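Side-chain contacts in beta-N-acetylhexosaminidase (Akkermansia muciniphila, PDB 6JEB), which hydrolyses terminal non-reducing N-acetylhexosamine residues, cutting GlcNAc from unbranched N-glycan ends and from chitobiose: residues G133-V138 with S149-S154; K143-A148 with P160-Y165. All blocks are in the same frame, centred on the assembly; numbering follows the deposited sequence.

Contact 1 of 2, residues G133-V138 with S149-S154; sequences GWRLPV and SRREES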
loop_
_atom_site.group_PDB
_atom_site.type_symbol
_atom_site.label_atom_id
_atom_site.label_comp_id
_atom_site.label_asym_id
_atom_site.label_seq_id
_atom_site.Cartn_x
_atom_site.Cartn_y
_atom_site.Cartn_z
ATOM N N GLY A 133 -8.957 -13.385 -8.719
ATOM C CA GLY A 133 -10.198 -12.707 -8.412
ATOM C C GLY A 133 -10.213 -11.270 -8.887
ATOM O O GLY A 133 -9.161 -10.668 -9.137
ATOM N N TRP A 134 -11.421 -10.723 -9.008
ATOM C CA TRP A 134 -11.659 -9.354 -9.450
ATOM C C TRP A 134 -12.729 -8.795 -8.525
ATOM O O TRP A 134 -13.814 -9.375 -8.433
ATOM C CB TRP A 134 -12.155 -9.358 -10.907
ATOM C CG TRP A 134 -12.444 -7.985 -11.439
ATOM C CD1 TRP A 134 -13.466 -7.158 -11.059
ATOM C CD2 TRP A 134 -11.681 -7.260 -12.417
ATOM N NE1 TRP A 134 -13.381 -5.962 -11.739
ATOM C CE2 TRP A 134 -12.303 -6.007 -12.587
ATOM C CE3 TRP A 134 -10.546 -7.561 -13.184
ATOM C CZ2 TRP A 134 -11.818 -5.041 -13.475
ATOM C CZ3 TRP A 134 -10.060 -6.593 -14.062
ATOM C CH2 TRP A 134 -10.704 -5.355 -14.202
ATOM N N ARG A 135 -12.437 -7.676 -7.842
ATOM C CA ARG A 135 -13.278 -7.204 -6.742
ATOM C C ARG A 135 -14.011 -5.889 -7.006
ATOM O O ARG A 135 -14.756 -5.432 -6.119
ATOM C CB ARG A 135 -12.459 -7.079 -5.451
ATOM C CG ARG A 135 -11.639 -8.316 -5.104
ATOM C CD ARG A 135 -12.512 -9.575 -4.969
ATOM N NE ARG A 135 -11.656 -10.725 -4.717
ATOM C CZ ARG A 135 -11.984 -11.987 -4.985
ATOM N NH1 ARG A 135 -13.191 -12.286 -5.461
ATOM N NH2 ARG A 135 -11.098 -12.954 -4.769
ATOM N N LEU A 136 -13.833 -5.267 -8.181
ATOM C CA LEU A 136 -14.449 -3.978 -8.478
ATOM C C LEU A 136 -15.664 -4.177 -9.366
ATOM O O LEU A 136 -15.509 -4.652 -10.501
ATOM C CB LEU A 136 -13.449 -3.076 -9.194
ATOM C CG LEU A 136 -14.046 -1.727 -9.603
ATOM C CD1 LEU A 136 -14.067 -0.732 -8.434
ATOM C CD2 LEU A 136 -13.310 -1.130 -10.803
ATOM N N PRO A 137 -16.866 -3.795 -8.938
ATOM C CA PRO A 137 -18.023 -3.886 -9.839
ATOM C C PRO A 137 -17.956 -2.798 -10.901
ATOM O O PRO A 137 -17.539 -1.668 -10.634
ATOM C CB PRO A 137 -19.213 -3.673 -8.897
ATOM C CG PRO A 137 -18.658 -2.764 -7.830
ATOM C CD PRO A 137 -17.226 -3.219 -7.626
ATOM N N VAL A 138 -18.347 -3.153 -12.124
ATOM C CA VAL A 138 -18.355 -2.194 -13.228
ATOM C C VAL A 138 -19.677 -2.318 -13.969
ATOM O O VAL A 138 -19.933 -3.359 -14.599
ATOM C CB VAL A 138 -17.173 -2.403 -14.196
ATOM C CG1 VAL A 138 -17.169 -1.306 -15.252
ATOM C CG2 VAL A 138 -15.843 -2.434 -13.455
ATOM N N SER A 149 -15.267 -12.793 -10.024
ATOM C CA SER A 149 -15.194 -12.601 -8.581
ATOM C C SER A 149 -15.216 -13.914 -7.808
ATOM O O SER A 149 -15.236 -13.886 -6.571
ATOM C CB SER A 149 -16.339 -11.697 -8.093
ATOM O OG SER A 149 -17.572 -12.407 -8.033
ATOM N N ARG A 150 -15.220 -15.055 -8.502
ATOM C CA ARG A 150 -15.390 -16.364 -7.888
ATOM C C ARG A 150 -14.300 -17.304 -8.368
ATOM O O ARG A 150 -13.922 -17.270 -9.540
ATOM C CB ARG A 150 -16.740 -16.951 -8.313
ATOM C CG ARG A 150 -17.909 -16.197 -7.716
ATOM C CD ARG A 150 -19.175 -16.299 -8.559
ATOM N NE ARG A 150 -20.324 -15.817 -7.801
ATOM C CZ ARG A 150 -21.546 -15.697 -8.304
ATOM N NH1 ARG A 150 -21.769 -15.999 -9.584
ATOM N NH2 ARG A 150 -22.540 -15.273 -7.531
ATOM N N ARG A 151 -13.804 -18.155 -7.470
ATOM C CA ARG A 151 -12.896 -19.217 -7.876
ATOM C C ARG A 151 -13.263 -20.516 -7.165
ATOM O O ARG A 151 -13.893 -20.515 -6.105
ATOM C CB ARG A 151 -11.416 -18.849 -7.674
ATOM C CG ARG A 151 -10.976 -18.740 -6.227
ATOM C CD ARG A 151 -9.465 -18.506 -6.131
ATOM N NE ARG A 151 -9.001 -18.444 -4.748
ATOM C CZ ARG A 151 -8.781 -17.314 -4.084
ATOM N NH1 ARG A 151 -8.980 -16.134 -4.675
ATOM N NH2 ARG A 151 -8.355 -17.358 -2.829
ATOM N N GLU A 152 -12.839 -21.631 -7.765
ATOM C CA GLU A 152 -13.271 -22.951 -7.311
ATOM C C GLU A 152 -12.628 -23.354 -5.987
ATOM O O GLU A 152 -13.245 -24.090 -5.204
ATOM C CB GLU A 152 -12.942 -23.984 -8.394
ATOM C CG GLU A 152 -13.285 -25.417 -8.024
ATOM C CD GLU A 152 -12.647 -26.420 -8.966
ATOM O OE1 GLU A 152 -12.213 -26.011 -10.063
ATOM O OE2 GLU A 152 -12.556 -27.607 -8.598
ATOM N N GLU A 153 -11.402 -22.909 -5.726
ATOM C CA GLU A 153 -10.646 -23.339 -4.551
ATOM C C GLU A 153 -9.380 -22.493 -4.484
ATOM O O GLU A 153 -9.170 -21.590 -5.302
ATOM C CB GLU A 153 -10.289 -24.832 -4.608
ATOM C CG GLU A 153 -9.448 -25.220 -5.829
ATOM C CD GLU A 153 -9.020 -26.686 -5.820
ATOM O OE1 GLU A 153 -9.246 -27.385 -4.807
ATOM O OE2 GLU A 153 -8.445 -27.140 -6.830
ATOM N N SER A 154 -8.526 -22.808 -3.507
ATOM C CA SER A 154 -7.200 -22.204 -3.396
ATOM C C SER A 154 -6.203 -23.310 -3.079
ATOM O O SER A 154 -6.332 -23.988 -2.055
ATOM C CB SER A 154 -7.174 -21.141 -2.295
ATOM O OG SER A 154 -8.269 -20.239 -2.415
#
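Trp134 and Ser149 bring the backbones closest, with CA atoms 4.9 Å apart, where the irregular segment 133-138 meets segment 149-154 in the catalytic domain. The carbonyl O of Trp134 lies 3.4 Å from Ser149 CB, and Ser149 CA adds a CA-H...O contact to the same oxygen. Arg135 reaches across: its CG lies anti to the carbonyl carbon (chi1 -50°), and a bend at chi2 carries the guanidinium back, with Gly133 CA under one face, toward its rim. Arg135 NH1 meets Ser149 O near the guanidinium plane at 2.8 Å in a bent (125°), weak bond and also bonds to Gly163 O; NE and NH2 turn to the carbonyls of Pro99 and Ala100. Arg151 NH1 stands 3.8 Å from Arg135 NH2, like charges whose NH groups are taken by carbonyl oxygens: Arg151 NH1 holds those of Gln132 and the substrate-binding Arg101. Arg151 also grips Ser154 OG side-on, in plane, through NE (3.0 Å) and NH2. A methionine in place of Arg151 would probably leave the carbonyls of Arg101 and Gln132, and Ser154 OG, without this donor. Strand 150-151 pairs with strand 161-162, while Trp134 packs on helix 143-148 and Leu136 on helix 230-246.

Contact 2 of 2, residues K143-A148 with P160-Y165; sequences KLKSVA and PHEGMY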
loop_
_atom_site.group_PDB
_atom_site.type_symbol
_atom_site.label_atom_id
_atom_site.label_comp_id
_atom_site.label_asym_id
_atom_site.label_seq_id
_atom_site.Cartn_x
_atom_site.Cartn_y
_atom_site.Cartn_z
ATOM N N LYS A 143 -20.285 -9.982 -15.984
ATOM C CA LYS A 143 -19.505 -11.192 -15.764
ATOM C C LYS A 143 -18.324 -10.968 -14.833
ATOM O O LYS A 143 -17.737 -11.950 -14.368
ATOM C CB LYS A 143 -19.048 -11.830 -17.077
ATOM C CG LYS A 143 -20.175 -12.294 -17.988
ATOM C CD LYS A 143 -19.579 -13.102 -19.146
ATOM C CE LYS A 143 -20.564 -13.419 -20.218
ATOM N NZ LYS A 143 -19.925 -14.342 -21.194
ATOM N N LEU A 144 -17.955 -9.716 -14.540
ATOM C CA LEU A 144 -16.973 -9.515 -13.483
ATOM C C LEU A 144 -17.494 -10.085 -12.172
ATOM O O LEU A 144 -16.741 -10.706 -11.413
ATOM C CB LEU A 144 -16.633 -8.030 -13.329
ATOM C CG LEU A 144 -16.032 -7.366 -14.574
ATOM C CD1 LEU A 144 -15.822 -5.884 -14.309
ATOM C CD2 LEU A 144 -14.710 -8.029 -14.950
ATOM N N LYS A 145 -18.791 -9.890 -11.896
ATOM C CA LYS A 145 -19.400 -10.473 -10.704
ATOM C C LYS A 145 -19.649 -11.967 -10.881
ATOM O O LYS A 145 -19.243 -12.775 -10.041
ATOM C CB LYS A 145 -20.708 -9.750 -10.363
ATOM C CG LYS A 145 -21.521 -10.410 -9.249
ATOM C CD LYS A 145 -20.810 -10.392 -7.902
ATOM C CE LYS A 145 -21.640 -11.110 -6.833
ATOM N NZ LYS A 145 -21.011 -11.032 -5.459
ATOM N N SER A 146 -20.303 -12.361 -11.976
ATOM C CA SER A 146 -20.763 -13.747 -12.063
ATOM C C SER A 146 -19.619 -14.730 -12.269
ATOM O O SER A 146 -19.735 -15.901 -11.872
ATOM C CB SER A 146 -21.805 -13.902 -13.167
ATOM O OG SER A 146 -21.220 -13.656 -14.430
ATOM N N VAL A 147 -18.520 -14.286 -12.889
ATOM C CA VAL A 147 -17.379 -15.154 -13.179
ATOM C C VAL A 147 -16.116 -14.711 -12.442
ATOM O O VAL A 147 -15.552 -15.468 -11.648
ATOM C CB VAL A 147 -17.116 -15.242 -14.693
ATOM C CG1 VAL A 147 -15.910 -16.128 -14.963
ATOM C CG2 VAL A 147 -18.352 -15.773 -15.427
ATOM N N ALA A 148 -15.654 -13.483 -12.701
ATOM C CA ALA A 148 -14.313 -13.087 -12.274
ATOM C C ALA A 148 -14.169 -12.949 -10.763
ATOM O O ALA A 148 -13.036 -12.977 -10.263
ATOM C CB ALA A 148 -13.897 -11.792 -12.981
ATOM N N PRO A 160 -14.332 -23.082 -2.301
ATOM C CA PRO A 160 -14.551 -21.911 -3.159
ATOM C C PRO A 160 -14.307 -20.615 -2.404
ATOM O O PRO A 160 -14.511 -20.521 -1.190
ATOM C CB PRO A 160 -16.023 -22.039 -3.568
ATOM C CG PRO A 160 -16.328 -23.515 -3.421
ATOM C CD PRO A 160 -15.518 -23.953 -2.233
ATOM N N HIS A 161 -13.848 -19.609 -3.138
ATOM C CA HIS A 161 -13.633 -18.291 -2.565
ATOM C C HIS A 161 -14.215 -17.252 -3.505
ATOM O O HIS A 161 -13.941 -17.283 -4.709
ATOM C CB HIS A 161 -12.149 -17.993 -2.346
ATOM C CG HIS A 161 -11.923 -16.689 -1.655
ATOM N ND1 HIS A 161 -12.204 -16.508 -0.319
ATOM C CD2 HIS A 161 -11.522 -15.482 -2.123
ATOM C CE1 HIS A 161 -11.948 -15.254 0.015
ATOM N NE2 HIS A 161 -11.541 -14.610 -1.063
ATOM N N GLU A 162 -15.022 -16.343 -2.964
ATOM C CA GLU A 162 -15.599 -15.295 -3.792
ATOM C C GLU A 162 -15.742 -14.021 -2.985
ATOM O O GLU A 162 -15.557 -13.995 -1.761
ATOM C CB GLU A 162 -16.967 -15.686 -4.378
ATOM C CG GLU A 162 -18.131 -15.585 -3.404
ATOM C CD GLU A 162 -19.494 -15.647 -4.104
ATOM O OE1 GLU A 162 -19.689 -14.948 -5.128
ATOM O OE2 GLU A 162 -20.378 -16.397 -3.633
ATOM N N GLY A 163 -16.073 -12.953 -3.697
ATOM C CA GLY A 163 -16.407 -11.701 -3.063
ATOM C C GLY A 163 -16.277 -10.554 -4.036
ATOM O O GLY A 163 -15.421 -10.576 -4.928
ATOM N N MET A 164 -17.123 -9.545 -3.887
ATOM C CA MET A 164 -16.986 -8.336 -4.690
ATOM C C MET A 164 -17.549 -7.188 -3.871
ATOM O O MET A 164 -18.606 -7.339 -3.250
ATOM C CB MET A 164 -17.743 -8.478 -6.017
ATOM C CG MET A 164 -17.649 -7.231 -6.894
ATOM S SD MET A 164 -18.396 -7.423 -8.521
ATOM C CE MET A 164 -16.947 -7.745 -9.537
ATOM N N TYR A 165 -16.836 -6.058 -3.842
ATOM C CA TYR A 165 -17.344 -4.886 -3.145
ATOM C C TYR A 165 -18.535 -4.312 -3.898
ATOM O O TYR A 165 -18.650 -4.455 -5.115
ATOM C CB TYR A 165 -16.242 -3.820 -3.020
ATOM C CG TYR A 165 -15.113 -4.329 -2.167
ATOM C CD1 TYR A 165 -15.292 -4.528 -0.800
ATOM C CD2 TYR A 165 -13.884 -4.663 -2.728
ATOM C CE1 TYR A 165 -14.278 -5.040 -0.017
ATOM C CE2 TYR A 165 -12.862 -5.169 -1.953
ATOM C CZ TYR A 165 -13.064 -5.360 -0.600
ATOM O OH TYR A 165 -12.049 -5.879 0.169
HETATM O O HOH W 1 -18.558 -12.478 -5.533
HETATM O O HOH W 2 -21.206 -8.289 -4.562
#
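Glu162 is the first residue of segment 160-165 to approach helix 143-148, and it does so through charge and water. Its CB points toward the helix, and the extended chain beyond CG carries OE1 to 4.1 Å from Lys145 NZ, too far for a salt bridge. Water 1 fills the step between them: it accepts from Lys145 NZ at 2.8 Å and donates to Glu162 OE1 at 2.7 Å. The same carboxylate oxygen forms a salt bridge with Arg150, so one acidic group faces two basic side chains, which would probably favour its ionised form. Next comes Gly163, whose backbone angles would drive any CB into the carbonyl oxygen of Glu162, a conformation suited to glycine. The segment lies in the catalytic domain of this family 20 hydrolase, a TIM barrel, in the excursion between barrel strand 123-127 and helix 167-178; helix 143-148 and the two-stranded antiparallel sheet of 150-151 and 161-162 belong to that excursion. Met164 then makes the main apolar contact. With CG opposite the backbone N (chi1 179°) and the chain extended through chi2, the thioether reaches the helix before bending at chi3 (-100°). Met164 SD lies 3.8 Å from Lys145 CB, with Lys145 CD close by. The terminal CE settles over the Leu144-Lys145 peptide, 3.5 Å from Leu144 O, and touches Leu144 CB at 3.8 Å. Lys145, bent at chi2, sends its chain past Met164 CB, and its ammonium group reaches a second bridge: water 2 accepts from Lys145 NZ at 2.9 Å and donates to Met164 O at 3.1 Å.

In the fold
The centres of contacts 1 and 2 are 4 Å apart, and their segments alternate along the chain: 133-138, 143-148, 149-154, then 160-165. Helix 143-148 is followed in the chain by strand 150-151, which pairs antiparallel with strand 161-162, so both contacts share this small sheet. Besides the Arg150-Glu162 salt bridge, a probable hydrogen bond from Arg135 NH1 to Gly163 O joins them directly. All four segments belong to the catalytic domain, on one side of the chain's centre. Together the contacts join loop 133-138, helix 143-148 and the two-stranded sheet within the excursion after barrel strand 123-127, with the side chain of Arg151 about 5 Å from that of the substrate-binding Arg101.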